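Local coordinates for protein Xaa-Pro Dipeptidase (PDB 2QS8) that probably removes the residue at the carboxyl end of short peptides, as a metal-dependent carboxypeptidase of the amidohydrolase superfamily with a TIM-barrel catalytic domain, at residues A[30-40]-A[374-383]. Residues are numbered along the deposited sequence; the frame is centred on the assembly and turned at random.
Sequences IVIDGNIISDI and SIESGKLADL
I37 enters the bend of 374-383, and each of its atoms meets the wall of that loop. CB lies 3.7 Å from the carbonyl O of both E376 and K379; CG1 rests on CA of A381; CG2 packs against the peptide of E376; CD1, carried inward by an extended chain (chi2 173°), lies 3.8 Å from L380 O and also touches CG2 of I375. A branched, wholly apolar side chain suits this lining of backbone carbonyls: those of E376, K379 and L380 already accept the N-H of K379, I37 and D382, and isoleucine fills in between without competing.

The segments share a single bridge, I36 with L380. Flanking it, I37 N-H points almost straight at K379 O (3.0 Å), and A381 N bonds N35 O from 41° out of the carbonyl plane. I37 O receives G378 N at 2.7 Å. In the type II turn 376-379, a CB on G378 would jam against the preceding carbonyl O, hence glycine.

Deeper in the fold, beside strand 9-16, I30 and L383 meet tip to tip, CD1 to CD2 at 3.8 Å, and I32 touches the small methyl of A381. At the outer edge, CD1 of I36 lies against CD2 of L380. S374 OG accepts from K379 NZ, which also bonds E369 O and L372 O, and donates to E376 OE2, salt-bridged to K20.

Directional backbone bonds thus set the alignment of hairpin and loop, while aliphatic contacts add burial.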
ATOM      1  N   ILE A  30       8.977  43.797  38.729  1.00 30.67           N
ATOM      2  CA  ILE A  30       8.134  42.758  38.156  1.00 30.02           C
ATOM      3  C   ILE A  30       7.450  42.046  39.316  1.00 29.46           C
ATOM      4  O   ILE A  30       8.106  41.655  40.278  1.00 28.80           O
ATOM      5  CB  ILE A  30       8.977  41.745  37.356  1.00 29.92           C
ATOM      6  CG1 ILE A  30       9.821  42.490  36.322  1.00 30.58           C
ATOM      7  CG2 ILE A  30       8.066  40.728  36.681  1.00 29.58           C
ATOM      8  CD1 ILE A  30      10.862  41.632  35.636  1.00 32.18           C
ATOM      9  N   VAL A  31       6.134  41.889  39.232  1.00 30.58           N
ATOM     10  CA  VAL A  31       5.403  41.230  40.305  1.00 32.13           C
ATOM     11  C   VAL A  31       4.870  39.891  39.836  1.00 33.07           C
ATOM     12  O   VAL A  31       4.181  39.810  38.819  1.00 34.59           O
ATOM     13  CB  VAL A  31       4.230  42.101  40.807  1.00 32.03           C
ATOM     14  CG1 VAL A  31       3.668  41.524  42.088  1.00 29.97           C
ATOM     15  CG2 VAL A  31       4.696  43.509  41.041  1.00 30.48           C
ATOM     16  N   ILE A  32       5.196  38.841  40.580  1.00 34.04           N
ATOM     17  CA  ILE A  32       4.762  37.494  40.243  1.00 34.80           C
ATOM     18  C   ILE A  32       3.698  36.990  41.210  1.00 35.85           C
ATOM     19  O   ILE A  32       3.869  37.047  42.427  1.00 35.50           O
ATOM     20  CB  ILE A  32       5.955  36.520  40.250  1.00 35.32           C
ATOM     21  CG1 ILE A  32       6.942  36.918  39.154  1.00 35.93           C
ATOM     22  CG2 ILE A  32       5.475  35.096  40.050  1.00 33.26           C
ATOM     23  CD1 ILE A  32       8.269  36.204  39.240  1.00 36.81           C
ATOM     24  N   ASP A  33       2.596  36.507  40.646  1.00 36.19           N
ATOM     25  CA  ASP A  33       1.482  35.975  41.420  1.00 36.56           C
ATOM     26  C   ASP A  33       1.194  34.576  40.871  1.00 36.01           C
ATOM     27  O   ASP A  33       0.648  34.423  39.772  1.00 36.18           O
ATOM     28  CB  ASP A  33       0.264  36.892  41.267  1.00 38.12           C
ATOM     29  CG  ASP A  33      -0.926  36.431  42.085  1.00 39.79           C
ATOM     30  OD1 ASP A  33      -0.726  35.897  43.195  1.00 40.78           O
ATOM     31  OD2 ASP A  33      -2.068  36.613  41.619  1.00 41.18           O
ATOM     32  N   GLY A  34       1.571  33.557  41.635  1.00 34.51           N
ATOM     33  CA  GLY A  34       1.384  32.198  41.168  1.00 33.53           C
ATOM     34  C   GLY A  34       2.374  31.962  40.037  1.00 32.90           C
ATOM     35  O   GLY A  34       3.573  32.210  40.191  1.00 32.17           O
ATOM     36  N   ASN A  35       1.884  31.498  38.892  1.00 31.64           N
ATOM     37  CA  ASN A  35       2.753  31.246  37.747  1.00 31.79           C
ATOM     38  C   ASN A  35       2.600  32.363  36.714  1.00 31.90           C
ATOM     39  O   ASN A  35       3.054  32.243  35.575  1.00 32.08           O
ATOM     40  CB  ASN A  35       2.409  29.892  37.121  1.00 31.07           C
ATOM     41  CG  ASN A  35       1.012  29.861  36.526  1.00 32.71           C
ATOM     42  OD1 ASN A  35       0.176  30.723  36.805  1.00 31.38           O
ATOM     43  ND2 ASN A  35       0.751  28.856  35.705  1.00 32.27           N
ATOM     44  N   ILE A  36       1.968  33.458  37.134  1.00 32.98           N
ATOM     45  CA  ILE A  36       1.720  34.599  36.255  1.00 33.05           C
ATOM     46  C   ILE A  36       2.436  35.889  36.649  1.00 31.97           C
ATOM     47  O   ILE A  36       2.666  36.158  37.824  1.00 31.84           O
ATOM     48  CB  ILE A  36       0.199  34.909  36.202  1.00 35.14           C
ATOM     49  CG1 ILE A  36      -0.569  33.679  35.727  1.00 35.54           C
ATOM     50  CG2 ILE A  36      -0.077  36.086  35.269  1.00 35.95           C
ATOM     51  CD1 ILE A  36      -0.178  33.216  34.335  1.00 34.86           C
ATOM     52  N   ILE A  37       2.782  36.687  35.644  1.00 32.04           N
ATOM     53  CA  ILE A  37       3.397  37.986  35.866  1.00 32.32           C
ATOM     54  C   ILE A  37       2.173  38.898  36.008  1.00 33.99           C
ATOM     55  O   ILE A  37       1.506  39.200  35.023  1.00 32.87           O
ATOM     56  CB  ILE A  37       4.242  38.425  34.651  1.00 30.31           C
ATOM     57  CG1 ILE A  37       5.428  37.476  34.474  1.00 31.17           C
ATOM     58  CG2 ILE A  37       4.722  39.852  34.828  1.00 27.89           C
ATOM     59  CD1 ILE A  37       6.224  37.719  33.212  1.00 29.40           C
ATOM     60  N   SER A  38       1.870  39.307  37.238  1.00 34.79           N
ATOM     61  CA  SER A  38       0.700  40.145  37.505  1.00 36.09           C
ATOM     62  C   SER A  38       0.879  41.647  37.306  1.00 37.41           C
ATOM     63  O   SER A  38      -0.094  42.366  37.097  1.00 39.16           O
ATOM     64  CB  SER A  38       0.189  39.891  38.923  1.00 33.82           C
ATOM     65  OG  SER A  38       1.194  40.162  39.876  1.00 34.79           O
ATOM     66  N   ASP A  39       2.107  42.140  37.373  1.00 38.97           N
ATOM     67  CA  ASP A  39       2.296  43.567  37.192  1.00 39.53           C
ATOM     68  C   ASP A  39       3.738  43.962  36.890  1.00 39.68           C
ATOM     69  O   ASP A  39       4.675  43.220  37.169  1.00 39.63           O
ATOM     70  CB  ASP A  39       1.800  44.310  38.433  1.00 41.93           C
ATOM     71  CG  ASP A  39       1.310  45.711  38.121  1.00 43.85           C
ATOM     72  OD1 ASP A  39       1.044  46.462  39.085  1.00 45.99           O
ATOM     73  OD2 ASP A  39       1.184  46.060  36.925  1.00 43.23           O
ATOM     74  N   ILE A  40       3.898  45.148  36.313  1.00 39.67           N
ATOM     75  CA  ILE A  40       5.211  45.668  35.957  1.00 39.83           C
ATOM     76  C   ILE A  40       5.198  47.165  36.197  1.00 40.82           C
ATOM     77  O   ILE A  40       4.585  47.915  35.440  1.00 41.81           O
ATOM     78  CB  ILE A  40       5.529  45.409  34.467  1.00 39.26           C
ATOM     79  CG1 ILE A  40       5.439  43.911  34.171  1.00 39.08           C
ATOM     80  CG2 ILE A  40       6.910  45.949  34.124  1.00 37.95           C
ATOM     81  CD1 ILE A  40       5.519  43.581  32.712  1.00 38.83           C
ATOM     82  N   SER A 374       7.822  36.844  26.434  1.00 31.80           N
ATOM     83  CA  SER A 374       8.100  38.223  26.830  1.00 32.57           C
ATOM     84  C   SER A 374       7.686  38.481  28.271  1.00 32.89           C
ATOM     85  O   SER A 374       6.826  37.791  28.822  1.00 31.90           O
ATOM     86  CB  SER A 374       7.364  39.209  25.918  1.00 30.98           C
ATOM     87  OG  SER A 374       5.961  39.107  26.091  1.00 31.56           O
ATOM     88  N   ILE A 375       8.313  39.476  28.884  1.00 33.54           N
ATOM     89  CA  ILE A 375       7.976  39.821  30.255  1.00 33.86           C
ATOM     90  C   ILE A 375       6.924  40.918  30.164  1.00 34.18           C
ATOM     91  O   ILE A 375       7.233  42.104  30.041  1.00 33.93           O
ATOM     92  CB  ILE A 375       9.217  40.266  31.020  1.00 32.40           C
ATOM     93  CG1 ILE A 375      10.233  39.110  31.010  1.00 31.85           C
ATOM     94  CG2 ILE A 375       8.841  40.651  32.442  1.00 32.94           C
ATOM     95  CD1 ILE A 375      11.542  39.391  31.704  1.00 32.39           C
ATOM     96  N   GLU A 376       5.671  40.481  30.195  1.00 35.62           N
ATOM     97  CA  GLU A 376       4.513  41.348  30.071  1.00 35.96           C
ATOM     98  C   GLU A 376       3.440  40.850  31.023  1.00 34.85           C
ATOM     99  O   GLU A 376       3.340  39.648  31.283  1.00 32.80           O
ATOM    100  CB  GLU A 376       3.989  41.283  28.633  1.00 37.88           C
ATOM    101  CG  GLU A 376       3.858  42.626  27.928  1.00 42.47           C
ATOM    102  CD  GLU A 376       3.884  42.500  26.402  1.00 43.78           C
ATOM    103  OE1 GLU A 376       3.688  43.528  25.719  1.00 43.88           O
ATOM    104  OE2 GLU A 376       4.110  41.383  25.886  1.00 43.15           O
ATOM    105  N   SER A 377       2.638  41.774  31.537  1.00 33.78           N
ATOM    106  CA  SER A 377       1.570  41.425  32.464  1.00 33.86           C
ATOM    107  C   SER A 377       0.606  40.418  31.841  1.00 32.18           C
ATOM    108  O   SER A 377       0.158  40.591  30.706  1.00 30.14           O
ATOM    109  CB  SER A 377       0.797  42.686  32.873  1.00 36.71           C
ATOM    110  OG  SER A 377       1.659  43.655  33.448  1.00 42.81           O
ATOM    111  N   GLY A 378       0.289  39.369  32.596  1.00 29.70           N
ATOM    112  CA  GLY A 378      -0.615  38.351  32.104  1.00 30.19           C
ATOM    113  C   GLY A 378       0.084  37.079  31.649  1.00 30.76           C
ATOM    114  O   GLY A 378      -0.443  35.984  31.835  1.00 30.75           O
ATOM    115  N   LYS A 379       1.270  37.208  31.064  1.00 29.57           N
ATOM    116  CA  LYS A 379       2.005  36.035  30.587  1.00 29.95           C
ATOM    117  C   LYS A 379       2.567  35.182  31.711  1.00 28.57           C
ATOM    118  O   LYS A 379       2.609  35.614  32.861  1.00 29.34           O
ATOM    119  CB  LYS A 379       3.137  36.457  29.650  1.00 31.43           C
ATOM    120  CG  LYS A 379       2.643  36.907  28.286  1.00 33.79           C
ATOM    121  CD  LYS A 379       3.764  36.926  27.265  1.00 35.59           C
ATOM    122  CE  LYS A 379       3.240  37.271  25.879  1.00 36.41           C
ATOM    123  NZ  LYS A 379       4.323  37.256  24.853  1.00 40.14           N
ATOM    124  N   LEU A 380       2.986  33.966  31.376  1.00 26.69           N
ATOM    125  CA  LEU A 380       3.551  33.052  32.362  1.00 25.95           C
ATOM    126  C   LEU A 380       4.898  33.564  32.863  1.00 23.92           C
ATOM    127  O   LEU A 380       5.687  34.145  32.103  1.00 21.25           O
ATOM    128  CB  LEU A 380       3.702  31.648  31.760  1.00 26.94           C
ATOM    129  CG  LEU A 380       2.396  30.915  31.401  1.00 28.81           C
ATOM    130  CD1 LEU A 380       2.702  29.593  30.689  1.00 27.49           C
ATOM    131  CD2 LEU A 380       1.593  30.648  32.666  1.00 28.45           C
ATOM    132  N   ALA A 381       5.156  33.343  34.147  1.00 23.36           N
ATOM    133  CA  ALA A 381       6.382  33.790  34.793  1.00 23.97           C
ATOM    134  C   ALA A 381       7.621  32.931  34.530  1.00 24.84           C
ATOM    135  O   ALA A 381       8.043  32.140  35.378  1.00 23.25           O
ATOM    136  CB  ALA A 381       6.154  33.925  36.302  1.00 21.91           C
ATOM    137  N   ASP A 382       8.190  33.095  33.340  1.00 25.70           N
ATOM    138  CA  ASP A 382       9.403  32.400  32.938  1.00 26.14           C
ATOM    139  C   ASP A 382      10.441  33.505  32.749  1.00 25.69           C
ATOM    140  O   ASP A 382      10.398  34.245  31.762  1.00 23.87           O
ATOM    141  CB  ASP A 382       9.184  31.649  31.618  1.00 26.76           C
ATOM    142  CG  ASP A 382       8.567  30.271  31.816  1.00 28.51           C
ATOM    143  OD1 ASP A 382       7.974  30.021  32.889  1.00 27.05           O
ATOM    144  OD2 ASP A 382       8.671  29.437  30.887  1.00 29.01           O
ATOM    145  N   LEU A 383      11.360  33.627  33.702  1.00 26.11           N
ATOM    146  CA  LEU A 383      12.379  34.670  33.637  1.00 27.30           C
ATOM    147  C   LEU A 383      13.781  34.208  34.009  1.00 27.62           C
ATOM    148  O   LEU A 383      13.966  33.281  34.798  1.00 28.28           O
ATOM    149  CB  LEU A 383      12.010  35.841  34.560  1.00 27.60           C
ATOM    150  CG  LEU A 383      10.598  36.431  34.540  1.00 28.42           C
ATOM    151  CD1 LEU A 383       9.677  35.558  35.379  1.00 26.64           C
ATOM    152  CD2 LEU A 383      10.630  37.859  35.098  1.00 29.47           C
TER